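PDB 3UW2: Phosphoglucomutase/phosphomannomutase family protein from Burkholderia thailandensis, which probably moves a phosphoryl group within phosphorylated hexoses, as a metal-dependent intramolecular phosphotransferase of the phosphohexose mutase family. Local coordinates for residues K196-A201 and V222-D227; E243-V248 and G260-G265; V272-G277 and L384-P389; I279-R284 and G346-H351. All coordinates share one frame; numbering follows the deposited sequence.

Contact 1 (K196-A201 and V222-D227); sequences KLVVDA and VELFTD
L197 and V222 open the pairing of two parallel strands, V222 N giving its hydrogen to L197 O at 2.6 Å in a nearly straight bond. The next three bonds alternate in direction: V199 N reaches V222 O at 3.0 Å, L224 N reaches V199 O at 2.7 Å, and A201 N reaches L224 O at 3.2 Å. On 196-201 the backbone N and O of the odd-numbered residues thus bond 222-227, while V198 and D200 turn their backbone bonds to the other neighbour, strand 259-263. The carbonyls of V222 and L224 also receive CA-H groups, V198 CA lying 3.2 Å from V222 O.

On the face that carries V198, D200, V222 and L224, V198 CG1 meets L224 CD1 at 3.6 Å. The carboxylate of D200, its CG anti to the backbone N (chi1 -174°), is carried to the rim of the F225 ring, where OD1 lies in the ring plane 3.6 Å from CD2. Both its oxygens are engaged: OD1 accepts from G202 N and OD2 is hydrogen-bonded to H235 NE2. The methylene CE of K196 rests on V222 CG2, and its NZ ammonium forms a salt bridge with D256. On the face of E223 and V199, E223 OE1 accepts from T226 OG1 of the following loop, at 2.6 Å. Helix 206-216 links the two strands, completing a beta-alpha-beta unit at the edge of an alpha/beta domain's mixed sheet.

Contact 2 (E243-V248 and G260-G265); sequences ENLQDV and GFAFDG. With ZN (zinc ion), chain K.
L245, just ahead of helix 246-254, and V248 in its first turn rest on strand 259-263, at A262 and G260. The side chain of V248 leaves its CB heading for the strand and divides there. CG1, anti to the backbone N (chi1 156°), settles over the backbone of G260, 3.8 Å from its CA; a glycine here lets the methyl come down directly on the main chain. The other branch, CG2, lies more loosely, 4.3 Å from both F261 O and A262 CB. Three residues earlier, L245 sends CD2 against the same A262 CB at 3.4 Å, closer than carbons usually come, so both aliphatic residues touch the alanine methyl.

F261 and F263 point away from the helix, toward the opposite side of the sheet, where helix 206-216 packs. Just past the strand, D264 binds the zinc ion through OD2 at 2.2 Å, and D266 and D268 also supply ligands. R269 NE donates to that same OD2, which should help to spread its negative charge. Buried aliphatic groups and the strand's main chain, without a polar bond between the segments, make this interface; it probably depends on fit of shape, whereas at D264 the chain turns to metal coordination.

Contact 3 (V272-G277 and L384-P389); sequences VVTKDG and LLNGLP
D276 OD1 is gripped by two donors, one from each side of the contact. T274 OG1 of its own turn reaches it at 2.6 Å, on the anti side and 34° out of the carboxylate plane. From the helix, N386 ND2 donates along the syn lone pair at 3.0 Å, with the oxygen close to the amide plane; the carboxylate and amide planes themselves stand 73° apart. The aspartate CG sits between its backbone N and carbonyl carbon (chi1 61°), which folds the carboxylate back over the turn to where both donors can reach it.

The turn is type I, from T274 to G277, closed by G277 N to T274 O at 2.9 Å. It follows edge strand 270-273 of one alpha/beta domain, whereas N386 belongs to helix 381-386 of the next, so the amide-carboxylate bond lies across the junction of domains II and III.

Beneath the polar group, apolar atoms take over. L385 CD1 lies 4.0 Å from T274 CG2 and equally far from V272 CG1, the valine and leucine side chains crossing at about a right angle. T274 therefore works in two directions, its hydroxyl toward D276 and its methyl toward the helix, where CG2 also comes 3.8 Å from N386 OD1. I280 borders T274, L385 and N386 as well.

Contact 4 (I279-R284 and G346-H351); sequences IIYPDR and GEMSGH. With EDO (1,2-ethanediol), chain G.
P282 and M348 supply most of the van der Waals contact between the start of helix 282-296 and the loop 346-351. The proline ring is set against the loop's backbone: its CG approaches M348 O at 3.0 Å and G350 CA at 3.3 Å, and its CB is 3.5 Å from E347 O. These carbonyls belong to a type I turn from E347 to G350, closed by G350 N to E347 O at 2.9 Å. With no side chain at G350, the ring can approach its CA this closely.

M348 starts off away from the helix, but a bend at chi2 (47°) brings its thioether back. SD then lies 3.4 Å from D283 CG, against the carboxylate, and CE ends 3.7 Å from Y281 CB, approaching the tyrosine ring obliquely.

The polar bonds of the side chains and of M348 N run to partners outside the two segments. D283 OD2 accepts from T309 N and from O1 of a 1,2-ethanediol, the latter at 2.7 Å; the diol, probably from the crystallisation liquor, also bonds R454. The backbone N of M348 donates to D305 OD1, and E347 OE2 takes a bond from G329 N.

Y281 occupies the N-cap position of helix 282-296, and the contact sets this end of the helix against the connection between strands 344-346 and 352-354, with E347 turned to helix 330-340 on the far side.

Overall arrangement
Contacts 1, 2 and 3 reach one four-stranded sheet, which runs from contact 1 at one edge to contact 3 at the other. V198 O to F261 N (2.7 Å) ties contacts 1 and 2, and G260 N to V273 O (2.9 Å) ties contacts 2 and 3. Contact 4, in domain III, is nested inside the loop that contact 3 closes; V272 O to I280 N (2.9 Å) and P389 O to R284 NE (3.0 Å) connect the two, and L245 CD1 packs on I279 CG1 (3.8 Å) between contacts 2 and 4. Contact 2 holds the zinc ligand D264; the side chains of A201 (contact 1) and S349 (contact 4) lie about 12 and 9 Å from zinc.

Contact 1 (K196-A201 and V222-D227)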
loop_
_atom_site.group_PDB
_atom_site.type_symbol
_atom_site.label_atom_id
_atom_site.label_comp_id
_atom_site.label_asym_id
_atom_site.label_seq_id
_atom_site.Cartn_x
_atom_site.Cartn_y
_atom_site.Cartn_z
ATOM N N LYS A 196 4.462 20.951 -13.501
ATOM C CA LYS A 196 5.784 20.372 -13.664
ATOM C C LYS A 196 6.154 19.609 -12.413
ATOM O O LYS A 196 6.080 20.163 -11.316
ATOM C CB LYS A 196 6.837 21.455 -13.959
ATOM C CG LYS A 196 8.185 20.830 -14.330
ATOM C CD LYS A 196 9.018 21.809 -15.110
ATOM C CE LYS A 196 10.480 21.364 -15.113
ATOM N NZ LYS A 196 11.214 22.377 -15.904
ATOM N N LEU A 197 6.486 18.336 -12.582
ATOM C CA LEU A 197 6.704 17.383 -11.458
ATOM C C LEU A 197 8.101 16.786 -11.442
ATOM O O LEU A 197 8.669 16.539 -12.494
ATOM C CB LEU A 197 5.809 16.148 -11.586
ATOM C CG LEU A 197 4.417 16.038 -12.066
ATOM C CD1 LEU A 197 3.931 14.700 -11.525
ATOM C CD2 LEU A 197 3.690 17.183 -11.407
ATOM N N VAL A 198 8.604 16.514 -10.247
ATOM C CA VAL A 198 9.769 15.671 -10.061
ATOM C C VAL A 198 9.188 14.280 -9.803
ATOM O O VAL A 198 8.313 14.137 -8.929
ATOM C CB VAL A 198 10.601 16.191 -8.873
ATOM C CG1 VAL A 198 11.713 15.191 -8.526
ATOM C CG2 VAL A 198 11.227 17.530 -9.265
ATOM N N VAL A 199 9.564 13.285 -10.613
ATOM C CA VAL A 199 9.114 11.872 -10.367
ATOM C C VAL A 199 10.353 11.002 -10.094
ATOM O O VAL A 199 11.257 10.915 -10.931
ATOM C CB VAL A 199 8.331 11.355 -11.565
ATOM C CG1 VAL A 199 7.966 9.863 -11.397
ATOM C CG2 VAL A 199 7.063 12.216 -11.802
ATOM N N ASP A 200 10.406 10.441 -8.893
ATOM C CA ASP A 200 11.473 9.538 -8.402
ATOM C C ASP A 200 10.926 8.121 -8.199
ATOM O O ASP A 200 10.045 7.881 -7.319
ATOM C CB ASP A 200 12.004 10.054 -7.056
ATOM C CG ASP A 200 13.250 9.245 -6.543
ATOM O OD1 ASP A 200 13.292 8.023 -6.723
ATOM O OD2 ASP A 200 14.163 9.801 -5.904
ATOM N N ALA A 201 11.401 7.180 -9.022
ATOM C CA ALA A 201 10.946 5.790 -8.963
ATOM C C ALA A 201 12.014 4.885 -8.266
ATOM O O ALA A 201 11.819 3.690 -8.189
ATOM C CB ALA A 201 10.676 5.277 -10.371
ATOM N N VAL A 222 10.584 16.152 -14.273
ATOM C CA VAL A 222 11.988 16.056 -14.034
ATOM C C VAL A 222 12.145 14.653 -13.420
ATOM O O VAL A 222 11.704 14.407 -12.319
ATOM C CB VAL A 222 12.564 17.108 -13.057
ATOM C CG1 VAL A 222 14.062 16.950 -13.121
ATOM C CG2 VAL A 222 12.188 18.528 -13.458
ATOM N N GLU A 223 12.754 13.732 -14.171
ATOM C CA GLU A 223 12.833 12.355 -13.750
ATOM C C GLU A 223 14.062 12.017 -12.865
ATOM O O GLU A 223 15.224 12.411 -13.161
ATOM C CB GLU A 223 12.822 11.472 -15.006
ATOM C CG GLU A 223 11.556 11.708 -15.839
ATOM C CD GLU A 223 11.436 10.790 -17.035
ATOM O OE1 GLU A 223 11.898 9.628 -16.989
ATOM O OE2 GLU A 223 10.826 11.207 -18.032
ATOM N N LEU A 224 13.813 11.209 -11.842
ATOM C CA LEU A 224 14.878 10.697 -11.004
ATOM C C LEU A 224 14.784 9.179 -10.957
ATOM O O LEU A 224 13.764 8.653 -10.518
ATOM C CB LEU A 224 14.787 11.257 -9.563
ATOM C CG LEU A 224 15.233 12.704 -9.363
ATOM C CD1 LEU A 224 14.645 13.210 -8.029
ATOM C CD2 LEU A 224 16.746 12.831 -9.432
ATOM N N PHE A 225 15.815 8.477 -11.445
ATOM C CA PHE A 225 15.920 7.005 -11.306
ATOM C C PHE A 225 14.668 6.282 -11.857
ATOM O O PHE A 225 14.084 5.422 -11.187
ATOM C CB PHE A 225 16.198 6.599 -9.831
ATOM C CG PHE A 225 17.075 7.565 -9.131
ATOM C CD1 PHE A 225 18.367 7.839 -9.617
ATOM C CD2 PHE A 225 16.652 8.200 -7.967
ATOM C CE1 PHE A 225 19.198 8.766 -8.971
ATOM C CE2 PHE A 225 17.488 9.130 -7.325
ATOM C CZ PHE A 225 18.761 9.418 -7.815
ATOM N N THR A 226 14.253 6.688 -13.059
ATOM C CA THR A 226 13.034 6.128 -13.647
ATOM C C THR A 226 13.316 4.970 -14.603
ATOM O O THR A 226 12.383 4.354 -15.151
ATOM C CB THR A 226 12.195 7.231 -14.337
ATOM O OG1 THR A 226 13.002 7.905 -15.307
ATOM C CG2 THR A 226 11.542 8.192 -13.266
ATOM N N ASP A 227 14.595 4.695 -14.861
ATOM C CA ASP A 227 14.999 3.520 -15.608
ATOM C C ASP A 227 15.027 2.390 -14.612
ATOM O O ASP A 227 15.413 2.567 -13.432
ATOM C CB ASP A 227 16.390 3.696 -16.267
ATOM C CG ASP A 227 17.502 4.015 -15.245
ATOM O OD1 ASP A 227 17.499 5.092 -14.564
ATOM O OD2 ASP A 227 18.387 3.159 -15.112
#

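Contact 2 (E243-V248 and G260-G265)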
loop_
_atom_site.group_PDB
_atom_site.type_symbol
_atom_site.label_atom_id
_atom_site.label_comp_id
_atom_site.label_asym_id
_atom_site.label_seq_id
_atom_site.Cartn_x
_atom_site.Cartn_y
_atom_site.Cartn_z
ATOM N N GLU A 243 15.164 9.738 4.231
ATOM C CA GLU A 243 16.461 9.737 3.513
ATOM C C GLU A 243 16.331 9.367 2.023
ATOM O O GLU A 243 17.207 9.748 1.235
ATOM C CB GLU A 243 17.456 8.761 4.140
ATOM C CG GLU A 243 17.779 9.040 5.619
ATOM C CD GLU A 243 16.683 8.553 6.584
ATOM O OE1 GLU A 243 15.835 7.685 6.217
ATOM O OE2 GLU A 243 16.663 9.070 7.727
ATOM N N ASN A 244 15.276 8.626 1.657
ATOM C CA ASN A 244 15.046 8.281 0.231
ATOM C C ASN A 244 14.288 9.343 -0.548
ATOM O O ASN A 244 13.983 9.164 -1.750
ATOM C CB ASN A 244 14.404 6.885 0.046
ATOM C CG ASN A 244 15.243 5.779 0.671
ATOM O OD1 ASN A 244 16.439 5.754 0.488
ATOM N ND2 ASN A 244 14.608 4.872 1.410
ATOM N N LEU A 245 13.993 10.445 0.135
ATOM C CA LEU A 245 13.325 11.582 -0.484
ATOM C C LEU A 245 14.278 12.768 -0.678
ATOM O O LEU A 245 13.849 13.815 -1.195
ATOM C CB LEU A 245 12.019 11.981 0.278
ATOM C CG LEU A 245 10.954 10.859 0.488
ATOM C CD1 LEU A 245 9.818 11.291 1.402
ATOM C CD2 LEU A 245 10.400 10.376 -0.848
ATOM N N GLN A 246 15.539 12.627 -0.259
ATOM C CA GLN A 246 16.445 13.782 -0.270
ATOM C C GLN A 246 16.754 14.244 -1.700
ATOM O O GLN A 246 16.948 15.441 -1.908
ATOM C CB GLN A 246 17.702 13.549 0.585
ATOM C CG GLN A 246 17.370 13.313 2.064
ATOM C CD GLN A 246 16.528 14.444 2.648
ATOM O OE1 GLN A 246 16.908 15.602 2.540
ATOM N NE2 GLN A 246 15.367 14.114 3.234
ATOM N N ASP A 247 16.732 13.326 -2.680
ATOM C CA ASP A 247 16.945 13.683 -4.091
ATOM C C ASP A 247 15.789 14.460 -4.658
ATOM O O ASP A 247 16.015 15.416 -5.417
ATOM C CB ASP A 247 17.182 12.455 -4.969
ATOM C CG ASP A 247 18.497 11.778 -4.638
ATOM O OD1 ASP A 247 19.532 12.419 -4.809
ATOM O OD2 ASP A 247 18.505 10.640 -4.144
ATOM N N VAL A 248 14.550 14.046 -4.334
ATOM C CA VAL A 248 13.367 14.761 -4.809
ATOM C C VAL A 248 13.394 16.205 -4.181
ATOM O O VAL A 248 13.076 17.193 -4.876
ATOM C CB VAL A 248 12.053 14.044 -4.356
ATOM C CG1 VAL A 248 10.869 15.015 -4.306
ATOM C CG2 VAL A 248 11.778 12.832 -5.220
ATOM N N GLY A 260 6.842 17.199 -5.961
ATOM C CA GLY A 260 7.642 15.972 -6.098
ATOM C C GLY A 260 6.868 14.708 -5.777
ATOM O O GLY A 260 6.150 14.680 -4.767
ATOM N N PHE A 261 6.917 13.695 -6.668
ATOM C CA PHE A 261 6.262 12.381 -6.370
ATOM C C PHE A 261 7.362 11.314 -6.286
ATOM O O PHE A 261 8.218 11.246 -7.148
ATOM C CB PHE A 261 5.356 11.916 -7.514
ATOM C CG PHE A 261 4.026 12.633 -7.635
ATOM C CD1 PHE A 261 3.592 13.559 -6.683
ATOM C CD2 PHE A 261 3.175 12.312 -8.714
ATOM C CE1 PHE A 261 2.346 14.188 -6.816
ATOM C CE2 PHE A 261 1.945 12.953 -8.878
ATOM C CZ PHE A 261 1.515 13.874 -7.906
ATOM N N ALA A 262 7.326 10.467 -5.264
ATOM C CA ALA A 262 8.281 9.343 -5.150
ATOM C C ALA A 262 7.507 8.023 -4.960
ATOM O O ALA A 262 6.560 8.000 -4.173
ATOM C CB ALA A 262 9.218 9.577 -3.989
ATOM N N PHE A 263 7.857 6.968 -5.729
ATOM C CA PHE A 263 7.089 5.742 -5.714
ATOM C C PHE A 263 7.883 4.718 -4.982
ATOM O O PHE A 263 9.113 4.758 -4.992
ATOM C CB PHE A 263 6.804 5.279 -7.152
ATOM C CG PHE A 263 5.836 6.154 -7.871
ATOM C CD1 PHE A 263 4.473 6.068 -7.586
ATOM C CD2 PHE A 263 6.264 7.062 -8.820
ATOM C CE1 PHE A 263 3.570 6.871 -8.274
ATOM C CE2 PHE A 263 5.373 7.884 -9.483
ATOM C CZ PHE A 263 4.014 7.777 -9.220
ATOM N N ASP A 264 7.199 3.786 -4.348
ATOM C CA ASP A 264 7.889 2.646 -3.808
ATOM C C ASP A 264 8.152 1.643 -4.956
ATOM O O ASP A 264 7.768 1.898 -6.096
ATOM C CB ASP A 264 7.115 2.030 -2.649
ATOM C CG ASP A 264 5.942 1.197 -3.092
ATOM O OD1 ASP A 264 5.401 1.312 -4.214
ATOM O OD2 ASP A 264 5.507 0.479 -2.204
ATOM N N GLY A 265 8.847 0.542 -4.664
ATOM C CA GLY A 265 9.402 -0.262 -5.788
ATOM C C GLY A 265 8.396 -0.929 -6.683
ATOM O O GLY A 265 8.732 -1.243 -7.820
HETATM ZN ZN ZN K . 4.543 -1.439 -2.651
#

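Contact 3 (V272-G277 and L384-P389)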
loop_
_atom_site.group_PDB
_atom_site.type_symbol
_atom_site.label_atom_id
_atom_site.label_comp_id
_atom_site.label_asym_id
_atom_site.label_seq_id
_atom_site.Cartn_x
_atom_site.Cartn_y
_atom_site.Cartn_z
ATOM N N VAL A 272 4.787 12.236 -1.392
ATOM C CA VAL A 272 4.471 13.571 -1.935
ATOM C C VAL A 272 5.273 14.564 -1.141
ATOM O O VAL A 272 5.209 14.595 0.098
ATOM C CB VAL A 272 2.941 13.935 -1.777
ATOM C CG1 VAL A 272 2.661 15.384 -2.221
ATOM C CG2 VAL A 272 2.052 12.947 -2.531
ATOM N N VAL A 273 6.035 15.376 -1.872
ATOM C CA VAL A 273 6.901 16.424 -1.310
ATOM C C VAL A 273 6.517 17.784 -1.937
ATOM O O VAL A 273 6.358 17.901 -3.161
ATOM C CB VAL A 273 8.428 16.142 -1.633
ATOM C CG1 VAL A 273 9.367 17.193 -1.021
ATOM C CG2 VAL A 273 8.853 14.769 -1.124
ATOM N N THR A 274 6.398 18.806 -1.105
ATOM C CA THR A 274 6.180 20.146 -1.602
ATOM C C THR A 274 7.466 20.821 -2.137
ATOM O O THR A 274 8.580 20.332 -1.944
ATOM C CB THR A 274 5.563 21.074 -0.521
ATOM O OG1 THR A 274 6.518 21.251 0.528
ATOM C CG2 THR A 274 4.260 20.428 0.039
ATOM N N LYS A 275 7.263 21.959 -2.798
ATOM C CA LYS A 275 8.287 22.766 -3.397
ATOM C C LYS A 275 9.325 23.144 -2.324
ATOM O O LYS A 275 10.559 23.061 -2.561
ATOM C CB LYS A 275 7.619 24.059 -3.946
ATOM C CG LYS A 275 8.563 25.090 -4.612
ATOM C CD LYS A 275 9.145 24.562 -5.946
ATOM C CE LYS A 275 10.137 25.591 -6.553
ATOM N NZ LYS A 275 10.870 24.865 -7.648
ATOM N N ASP A 276 8.814 23.582 -1.171
ATOM C CA ASP A 276 9.657 23.908 -0.041
ATOM C C ASP A 276 10.105 22.699 0.812
ATOM O O ASP A 276 10.571 22.893 1.954
ATOM C CB ASP A 276 9.019 25.019 0.817
ATOM C CG ASP A 276 7.632 24.620 1.401
ATOM O OD1 ASP A 276 6.909 23.768 0.862
ATOM O OD2 ASP A 276 7.263 25.219 2.423
ATOM N N GLY A 277 10.012 21.472 0.268
ATOM C CA GLY A 277 10.665 20.352 0.934
ATOM C C GLY A 277 9.894 19.640 2.056
ATOM O O GLY A 277 10.482 18.889 2.866
ATOM N N LEU A 384 -1.559 24.898 -0.833
ATOM C CA LEU A 384 -2.729 24.014 -0.627
ATOM C C LEU A 384 -2.367 22.813 0.234
ATOM O O LEU A 384 -3.044 22.519 1.207
ATOM C CB LEU A 384 -3.330 23.561 -1.958
ATOM C CG LEU A 384 -4.652 22.751 -1.938
ATOM C CD1 LEU A 384 -5.825 23.549 -1.365
ATOM C CD2 LEU A 384 -5.027 22.216 -3.301
ATOM N N LEU A 385 -1.260 22.143 -0.066
ATOM C CA LEU A 385 -0.870 20.975 0.742
ATOM C C LEU A 385 -0.403 21.372 2.140
ATOM O O LEU A 385 -0.845 20.786 3.125
ATOM C CB LEU A 385 0.271 20.194 0.064
ATOM C CG LEU A 385 -0.156 19.462 -1.240
ATOM C CD1 LEU A 385 1.098 19.103 -2.014
ATOM C CD2 LEU A 385 -0.950 18.203 -0.947
ATOM N N ASN A 386 0.469 22.367 2.232
ATOM C CA ASN A 386 0.965 22.796 3.549
ATOM C C ASN A 386 -0.133 23.282 4.480
ATOM O O ASN A 386 0.022 23.226 5.695
ATOM C CB ASN A 386 2.110 23.833 3.464
ATOM C CG ASN A 386 3.422 23.195 2.945
ATOM O OD1 ASN A 386 3.808 22.097 3.386
ATOM N ND2 ASN A 386 4.093 23.868 1.995
ATOM N N GLY A 387 -1.210 23.801 3.918
ATOM C CA GLY A 387 -2.236 24.374 4.750
ATOM C C GLY A 387 -3.247 23.331 5.242
ATOM O O GLY A 387 -4.101 23.679 6.026
ATOM N N LEU A 388 -3.149 22.073 4.780
ATOM C CA LEU A 388 -3.925 20.967 5.380
ATOM C C LEU A 388 -3.689 20.939 6.880
ATOM O O LEU A 388 -2.664 21.389 7.318
ATOM C CB LEU A 388 -3.564 19.638 4.710
ATOM C CG LEU A 388 -4.163 19.503 3.275
ATOM C CD1 LEU A 388 -3.392 18.462 2.509
ATOM C CD2 LEU A 388 -5.601 19.085 3.378
ATOM N N PRO A 389 -4.679 20.478 7.670
ATOM C CA PRO A 389 -4.510 20.400 9.127
ATOM C C PRO A 389 -3.254 19.570 9.461
ATOM O O PRO A 389 -2.927 18.612 8.753
ATOM C CB PRO A 389 -5.765 19.636 9.588
ATOM C CG PRO A 389 -6.796 19.825 8.484
ATOM C CD PRO A 389 -6.040 20.124 7.225
#

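Contact 4 (I279-R284 and G346-H351)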
loop_
_atom_site.group_PDB
_atom_site.type_symbol
_atom_site.label_atom_id
_atom_site.label_comp_id
_atom_site.label_asym_id
_atom_site.label_seq_id
_atom_site.Cartn_x
_atom_site.Cartn_y
_atom_site.Cartn_z
ATOM N N ILE A 279 7.409 16.900 3.457
ATOM C CA ILE A 279 6.753 15.635 3.145
ATOM C C ILE A 279 5.255 15.718 3.566
ATOM O O ILE A 279 4.983 16.094 4.667
ATOM C CB ILE A 279 7.415 14.451 3.883
ATOM C CG1 ILE A 279 8.892 14.377 3.496
ATOM C CG2 ILE A 279 6.631 13.149 3.565
ATOM C CD1 ILE A 279 9.802 13.924 4.614
ATOM N N ILE A 280 4.307 15.385 2.691
ATOM C CA ILE A 280 2.868 15.368 3.064
ATOM C C ILE A 280 2.455 13.923 3.363
ATOM O O ILE A 280 2.354 13.057 2.446
ATOM C CB ILE A 280 1.973 16.030 1.944
ATOM C CG1 ILE A 280 2.567 17.379 1.512
ATOM C CG2 ILE A 280 0.496 16.186 2.393
ATOM C CD1 ILE A 280 2.630 18.471 2.575
ATOM N N TYR A 281 2.328 13.605 4.656
ATOM C CA TYR A 281 2.026 12.220 5.068
ATOM C C TYR A 281 0.679 11.769 4.547
ATOM O O TYR A 281 -0.192 12.596 4.262
ATOM C CB TYR A 281 2.111 12.045 6.588
ATOM C CG TYR A 281 3.528 12.123 7.002
ATOM C CD1 TYR A 281 4.013 13.227 7.703
ATOM C CD2 TYR A 281 4.429 11.141 6.593
ATOM C CE1 TYR A 281 5.371 13.341 8.022
ATOM C CE2 TYR A 281 5.787 11.238 6.888
ATOM C CZ TYR A 281 6.253 12.340 7.611
ATOM O OH TYR A 281 7.598 12.424 7.916
ATOM N N PRO A 282 0.505 10.456 4.362
ATOM C CA PRO A 282 -0.743 10.073 3.685
ATOM C C PRO A 282 -1.998 10.359 4.515
ATOM O O PRO A 282 -3.034 10.472 3.921
ATOM C CB PRO A 282 -0.577 8.566 3.443
ATOM C CG PRO A 282 0.935 8.409 3.344
ATOM C CD PRO A 282 1.545 9.408 4.275
ATOM N N ASP A 283 -1.949 10.502 5.853
ATOM C CA ASP A 283 -3.203 10.883 6.475
ATOM C C ASP A 283 -3.631 12.313 6.029
ATOM O O ASP A 283 -4.861 12.599 5.999
ATOM C CB ASP A 283 -3.201 10.734 8.011
ATOM C CG ASP A 283 -2.035 11.400 8.665
ATOM O OD1 ASP A 283 -1.126 11.937 7.948
ATOM O OD2 ASP A 283 -2.037 11.378 9.932
ATOM N N ARG A 284 -2.646 13.207 5.725
ATOM C CA ARG A 284 -3.024 14.561 5.224
ATOM C C ARG A 284 -3.503 14.531 3.792
ATOM O O ARG A 284 -4.483 15.188 3.433
ATOM C CB ARG A 284 -1.909 15.575 5.401
ATOM C CG ARG A 284 -1.694 15.889 6.879
ATOM C CD ARG A 284 -0.428 16.689 6.986
ATOM N NE ARG A 284 -0.688 18.108 6.890
ATOM C CZ ARG A 284 0.234 18.975 6.495
ATOM N NH1 ARG A 284 1.430 18.549 6.087
ATOM N NH2 ARG A 284 -0.033 20.265 6.479
ATOM N N GLY A 346 -7.646 5.159 3.153
ATOM C CA GLY A 346 -6.215 5.359 3.023
ATOM C C GLY A 346 -5.601 4.922 4.346
ATOM O O GLY A 346 -6.312 4.876 5.362
ATOM N N GLU A 347 -4.321 4.538 4.329
ATOM C CA GLU A 347 -3.621 4.211 5.557
ATOM C C GLU A 347 -2.378 5.036 5.679
ATOM O O GLU A 347 -1.820 5.493 4.678
ATOM C CB GLU A 347 -3.155 2.789 5.546
ATOM C CG GLU A 347 -4.137 1.737 5.106
ATOM C CD GLU A 347 -3.346 0.467 4.847
ATOM O OE1 GLU A 347 -2.859 0.300 3.712
ATOM O OE2 GLU A 347 -3.143 -0.311 5.801
ATOM N N MET A 348 -1.931 5.208 6.914
ATOM C CA MET A 348 -0.746 6.009 7.200
ATOM C C MET A 348 0.459 5.591 6.314
ATOM O O MET A 348 1.091 6.449 5.663
ATOM C CB MET A 348 -0.435 5.921 8.703
ATOM C CG MET A 348 0.484 7.011 9.208
ATOM S SD MET A 348 -0.119 8.590 8.563
ATOM C CE MET A 348 1.201 9.608 9.207
ATOM N N SER A 349 0.711 4.283 6.233
ATOM C CA SER A 349 1.741 3.696 5.319
ATOM C C SER A 349 1.713 4.131 3.851
ATOM O O SER A 349 2.648 3.849 3.126
ATOM C CB SER A 349 1.633 2.197 5.322
ATOM O OG SER A 349 0.509 1.887 4.518
ATOM N N GLY A 350 0.661 4.806 3.404
ATOM C CA GLY A 350 0.638 5.407 2.076
ATOM C C GLY A 350 -0.061 4.611 0.964
ATOM O O GLY A 350 0.166 4.852 -0.255
ATOM N N HIS A 351 -0.868 3.625 1.341
ATOM C CA HIS A 351 -1.705 3.000 0.305
ATOM C C HIS A 351 -2.995 3.753 0.312
ATOM O O HIS A 351 -3.578 3.952 1.385
ATOM C CB HIS A 351 -1.993 1.531 0.613
ATOM C CG HIS A 351 -0.763 0.627 0.654
ATOM N ND1 HIS A 351 -0.458 -0.240 -0.333
ATOM C CD2 HIS A 351 0.204 0.425 1.656
ATOM C CE1 HIS A 351 0.646 -0.957 -0.008
ATOM N NE2 HIS A 351 1.055 -0.545 1.208
HETATM C C1 EDO G . -0.451 10.244 12.758
HETATM O O1 EDO G . -0.179 11.355 11.895
HETATM C C2 EDO G . 0.630 10.142 13.838
HETATM O O2 EDO G . 1.817 9.787 13.134
#